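Local coordinates for protein allantoicase (Saccharomyces cerevisiae, PDB 1O59) that hydrolyses allantoate to (S)-ureidoglycolate and urea, a step of allantoin degradation that lets yeast use purines as a secondary nitrogen source, at residues Ala211-Gly216 with Leu233-Arg238; Ala217-Tyr222 with Ala260-Gly265. All blocks are in the same frame, centred on the assembly; numbering follows the deposited sequence.

Contact 1 (Ala211-Gly216 with Leu233-Arg238); sequences AYVCNG and LLLPGR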
# COMPACT_ATOMS: atom_id res chain seq x y z
N ALA A 211 -0.38 -14.69 2.25
CA ALA A 211 -1.06 -13.58 1.58
C ALA A 211 -0.96 -12.24 2.29
O ALA A 211 -1.51 -11.24 1.83
CB ALA A 211 -2.50 -13.95 1.38
N TYR A 212 -0.25 -12.20 3.41
CA TYR A 212 -0.11 -10.96 4.18
C TYR A 212 0.88 -9.98 3.52
O TYR A 212 1.94 -10.38 3.04
CB TYR A 212 0.38 -11.32 5.58
CG TYR A 212 0.33 -10.28 6.65
CD1 TYR A 212 -0.72 -9.38 6.75
CD2 TYR A 212 1.32 -10.25 7.64
CE1 TYR A 212 -0.78 -8.46 7.82
CE2 TYR A 212 1.29 -9.35 8.68
CZ TYR A 212 0.23 -8.47 8.77
OH TYR A 212 0.22 -7.56 9.80
N VAL A 213 0.55 -8.70 3.58
CA VAL A 213 1.35 -7.71 2.94
C VAL A 213 2.77 -7.65 3.51
O VAL A 213 3.75 -7.45 2.75
CB VAL A 213 0.66 -6.29 2.94
CG1 VAL A 213 0.50 -5.71 4.34
CG2 VAL A 213 1.46 -5.32 2.04
N CYS A 214 2.89 -7.84 4.82
CA CYS A 214 4.19 -7.82 5.47
C CYS A 214 5.03 -9.04 5.18
O CYS A 214 6.19 -9.09 5.55
CB CYS A 214 4.04 -7.75 6.98
SG CYS A 214 3.07 -6.35 7.54
N ASN A 215 4.43 -10.03 4.53
CA ASN A 215 5.18 -11.19 4.12
C ASN A 215 5.52 -11.18 2.62
O ASN A 215 5.94 -12.17 2.08
CB ASN A 215 4.42 -12.47 4.51
CG ASN A 215 4.46 -12.74 6.00
OD1 ASN A 215 5.41 -12.35 6.68
ND2 ASN A 215 3.44 -13.42 6.51
N GLY A 216 5.33 -10.04 1.98
CA GLY A 216 5.67 -9.87 0.56
C GLY A 216 4.53 -10.17 -0.40
O GLY A 216 4.77 -10.27 -1.59
N LEU A 233 -7.03 -6.04 1.01
CA LEU A 233 -7.29 -7.45 1.39
C LEU A 233 -6.20 -8.08 2.26
O LEU A 233 -6.43 -9.08 2.91
CB LEU A 233 -7.43 -8.30 0.15
CG LEU A 233 -8.72 -8.09 -0.66
CD1 LEU A 233 -8.58 -8.84 -1.98
CD2 LEU A 233 -9.99 -8.54 0.11
N LEU A 234 -4.99 -7.50 2.20
CA LEU A 234 -3.80 -8.11 2.72
C LEU A 234 -3.30 -7.34 3.94
O LEU A 234 -2.19 -7.58 4.43
CB LEU A 234 -2.75 -8.12 1.60
CG LEU A 234 -3.24 -8.47 0.19
CD1 LEU A 234 -2.16 -8.34 -0.84
CD2 LEU A 234 -3.81 -9.90 0.11
N LEU A 235 -4.11 -6.43 4.45
CA LEU A 235 -3.64 -5.53 5.51
C LEU A 235 -3.70 -6.16 6.90
O LEU A 235 -4.42 -7.10 7.14
CB LEU A 235 -4.46 -4.24 5.50
CG LEU A 235 -4.32 -3.37 4.25
CD1 LEU A 235 -5.23 -2.16 4.41
CD2 LEU A 235 -2.87 -2.94 4.04
N PRO A 236 -3.00 -5.58 7.85
CA PRO A 236 -3.15 -6.01 9.23
C PRO A 236 -4.55 -5.65 9.75
O PRO A 236 -5.17 -4.67 9.27
CB PRO A 236 -2.07 -5.21 10.01
CG PRO A 236 -1.25 -4.46 8.99
CD PRO A 236 -2.07 -4.45 7.70
N GLY A 237 -5.01 -6.44 10.73
CA GLY A 237 -6.24 -6.17 11.42
C GLY A 237 -7.47 -6.48 10.61
O GLY A 237 -7.41 -6.91 9.45
N ARG A 238 -8.60 -6.28 11.24
CA ARG A 238 -9.88 -6.43 10.57
C ARG A 238 -10.39 -5.08 10.08
O ARG A 238 -11.45 -5.03 9.47
CB ARG A 238 -10.90 -7.04 11.52
CG ARG A 238 -10.58 -8.47 11.91
CD ARG A 238 -11.72 -9.15 12.59
NE ARG A 238 -12.79 -9.46 11.65
CZ ARG A 238 -14.01 -9.84 12.03
NH1 ARG A 238 -14.30 -9.96 13.31
NH2 ARG A 238 -14.93 -10.11 11.12

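Contact 2 (Ala217-Tyr222 with Ala260-Gly265); sequences AVALKY and AVIQLG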
# COMPACT_ATOMS: atom_id res chain seq x y z
N ALA A 217 3.31 -10.35 0.10
CA ALA A 217 2.17 -10.57 -0.77
C ALA A 217 1.71 -9.23 -1.33
O ALA A 217 1.82 -8.20 -0.67
CB ALA A 217 1.05 -11.21 -0.01
N VAL A 218 1.19 -9.27 -2.56
CA VAL A 218 0.81 -8.08 -3.30
C VAL A 218 -0.42 -8.38 -4.20
O VAL A 218 -0.48 -9.42 -4.85
CB VAL A 218 2.03 -7.50 -4.09
CG1 VAL A 218 2.40 -8.37 -5.21
CG2 VAL A 218 1.75 -6.13 -4.63
N ALA A 219 -1.41 -7.49 -4.17
CA ALA A 219 -2.59 -7.60 -5.01
C ALA A 219 -2.23 -7.13 -6.42
O ALA A 219 -1.78 -6.01 -6.61
CB ALA A 219 -3.73 -6.77 -4.44
N LEU A 220 -2.45 -7.99 -7.40
CA LEU A 220 -1.97 -7.77 -8.74
C LEU A 220 -3.00 -7.26 -9.73
O LEU A 220 -2.68 -6.39 -10.52
CB LEU A 220 -1.33 -9.05 -9.30
CG LEU A 220 0.09 -9.30 -8.78
CD1 LEU A 220 0.67 -10.46 -9.53
CD2 LEU A 220 1.00 -8.07 -8.90
N LYS A 221 -4.19 -7.86 -9.73
CA LYS A 221 -5.18 -7.62 -10.78
C LYS A 221 -6.55 -7.80 -10.19
O LYS A 221 -6.73 -8.57 -9.27
CB LYS A 221 -4.99 -8.57 -11.97
CG LYS A 221 -3.90 -8.10 -12.93
CD LYS A 221 -4.19 -8.37 -14.44
CE LYS A 221 -3.26 -7.47 -15.34
NZ LYS A 221 -3.53 -7.48 -16.84
N TYR A 222 -7.51 -7.07 -10.73
CA TYR A 222 -8.86 -7.06 -10.18
C TYR A 222 -9.86 -6.80 -11.29
O TYR A 222 -9.54 -6.17 -12.28
CB TYR A 222 -9.01 -6.01 -9.06
CG TYR A 222 -8.60 -4.60 -9.48
CD1 TYR A 222 -9.48 -3.74 -10.10
CD2 TYR A 222 -7.32 -4.15 -9.25
CE1 TYR A 222 -9.08 -2.45 -10.52
CE2 TYR A 222 -6.92 -2.87 -9.61
CZ TYR A 222 -7.79 -2.02 -10.26
OH TYR A 222 -7.33 -0.78 -10.67
N ALA A 260 -10.12 -10.94 -7.65
CA ALA A 260 -8.88 -10.31 -7.26
C ALA A 260 -7.81 -11.37 -7.30
O ALA A 260 -7.98 -12.43 -6.71
CB ALA A 260 -9.02 -9.73 -5.85
N VAL A 261 -6.73 -11.10 -8.02
CA VAL A 261 -5.55 -11.97 -8.03
C VAL A 261 -4.47 -11.46 -7.08
O VAL A 261 -4.07 -10.30 -7.11
CB VAL A 261 -4.93 -12.11 -9.41
CG1 VAL A 261 -3.68 -12.98 -9.34
CG2 VAL A 261 -5.92 -12.73 -10.39
N ILE A 262 -3.98 -12.39 -6.25
CA ILE A 262 -2.96 -12.05 -5.27
C ILE A 262 -1.71 -12.89 -5.47
O ILE A 262 -1.79 -14.10 -5.52
CB ILE A 262 -3.57 -12.19 -3.88
CG1 ILE A 262 -4.54 -11.02 -3.66
CG2 ILE A 262 -2.49 -12.17 -2.79
CD1 ILE A 262 -5.83 -11.49 -3.13
N GLN A 263 -0.57 -12.22 -5.64
CA GLN A 263 0.70 -12.91 -5.57
C GLN A 263 1.07 -13.09 -4.11
O GLN A 263 1.14 -12.12 -3.36
CB GLN A 263 1.80 -12.14 -6.28
CG GLN A 263 3.11 -12.91 -6.36
CD GLN A 263 4.03 -12.44 -7.45
OE1 GLN A 263 3.60 -12.09 -8.51
NE2 GLN A 263 5.30 -12.45 -7.18
N LEU A 264 1.28 -14.34 -3.73
CA LEU A 264 1.70 -14.72 -2.39
C LEU A 264 3.14 -14.29 -2.16
O LEU A 264 3.91 -14.10 -3.11
CB LEU A 264 1.60 -16.23 -2.21
CG LEU A 264 0.22 -16.89 -2.42
CD1 LEU A 264 0.29 -18.42 -2.17
CD2 LEU A 264 -0.85 -16.24 -1.54
N GLY A 265 3.50 -14.14 -0.89
CA GLY A 265 4.83 -13.68 -0.51
C GLY A 265 5.92 -14.65 -0.88
O GLY A 265 7.08 -14.28 -0.96

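Contact 1 (Ala211-Gly216 with Leu233-Arg238)
L234 is the bump of this contact: its side chain points at 211-216 and lies against the backbone there, with CD2 3.2 Å from the carbonyl O of A211, whose small side chain adds little bulk beside the leucine. V213 packs alongside, its CB 4.1 Å from CB of L234. CG1 of V213 sits between its backbone N and carbonyl carbon (chi1 65°), which brings it close to the L234 carbonyl O and within touching distance of CD2 of L235. Y212 leaves its backbone away from 233-238, but its ring swings back, CG anti to the backbone N (chi1 -167°), to set one edge against the chain where L235 joins P236. OH of Y212 reaches CB of P236 at 3.3 Å, the two side chains crossing at about a right angle; the proline ring, held rigid by its closure on the backbone, presents CB and CG to the hydroxyl. Replacing the Y212 ring with an alanine would probably leave P236 without its aromatic neighbour and open a gap beside the L235-P236 link. The loops 211-216 and 233-238 are thus joined mainly by apolar fit, and one hydrogen bond, V213 N to L234 O (3.1 Å, 159° at the hydrogen), satisfies two backbone polar atoms in this buried place.

Contact 2 (Ala217-Tyr222 with Ala260-Gly265)
Strands 218-222 and 260-263 run antiparallel, their axes 4.6 Å apart at closest approach and 142° between their directions, the departure from 180° being consistent with strand twist and the bulge described below. V218 and Q263 form a hydrogen-bonded pair, N of V218 giving to O of Q263 at 3.0 Å and N of Q263 returning to O of V218. A219 and I262 follow as a non-hydrogen-bonded pair. The register then slips by one: L220 and K221 both lie opposite V261 in a classic beta bulge. V261 O takes the N-H of L220 at 2.8 Å, almost straight at 170°, while V261 N gives to O of K221. Beyond it Y222 pairs with A260, whose CA-H also approaches K221 O.

The small A219 and A260 lie on the same face as I262, and CG1 of I262 comes within 4.4 Å of CB of A219; V230 of a nearby loop touches both alanines, whose short side chains suit these two places. The other face carries V218, K221, V261 and Q263. Here CG1 of V218 lies alongside Q263, 4.0 Å from its CB. The bulge turns L220 toward the partner strand, where its CD1 rests 3.8 Å from the same CB, so CB of the glutamine has two apolar neighbours. CG of Q263 stands anti to its backbone N (chi1 -174°) and the extended chain sets OE1 beside CD1 of L220, at 3.5 Å; OE1 is also hydrogen-bonded by NZ of K33, a residue distant in sequence.

Glutamine thus serves both needs, a CB methylene for packing and an amide oxygen for the lysine. Four backbone bonds fix the edge strand of the five-stranded sheet to its neighbour, and the bulge takes up one extra residue in 218-222 while V261 still bonds through both its N and its O.

How the contacts relate
Following the chain from strand 208-209, residues 211-216 come first and run straight into 217-222, so the first halves of both contacts are consecutive. Contact 1 closes the shorter loop, when the chain returns at 233-238 after strands 218-222 and 227-228. Contact 2 closes later, at 260-265, after strand 246-247; its loop starts within that of contact 1 and ends outside it, so the two cross. They meet directly: the carbonyl O of Y212 probably accepts a hydrogen bond from N of A217, and CD1 of L234 packs against the backbone at V218-A219. Together they tie the loops beside strand 346-354 to the edge of the five-stranded sheet.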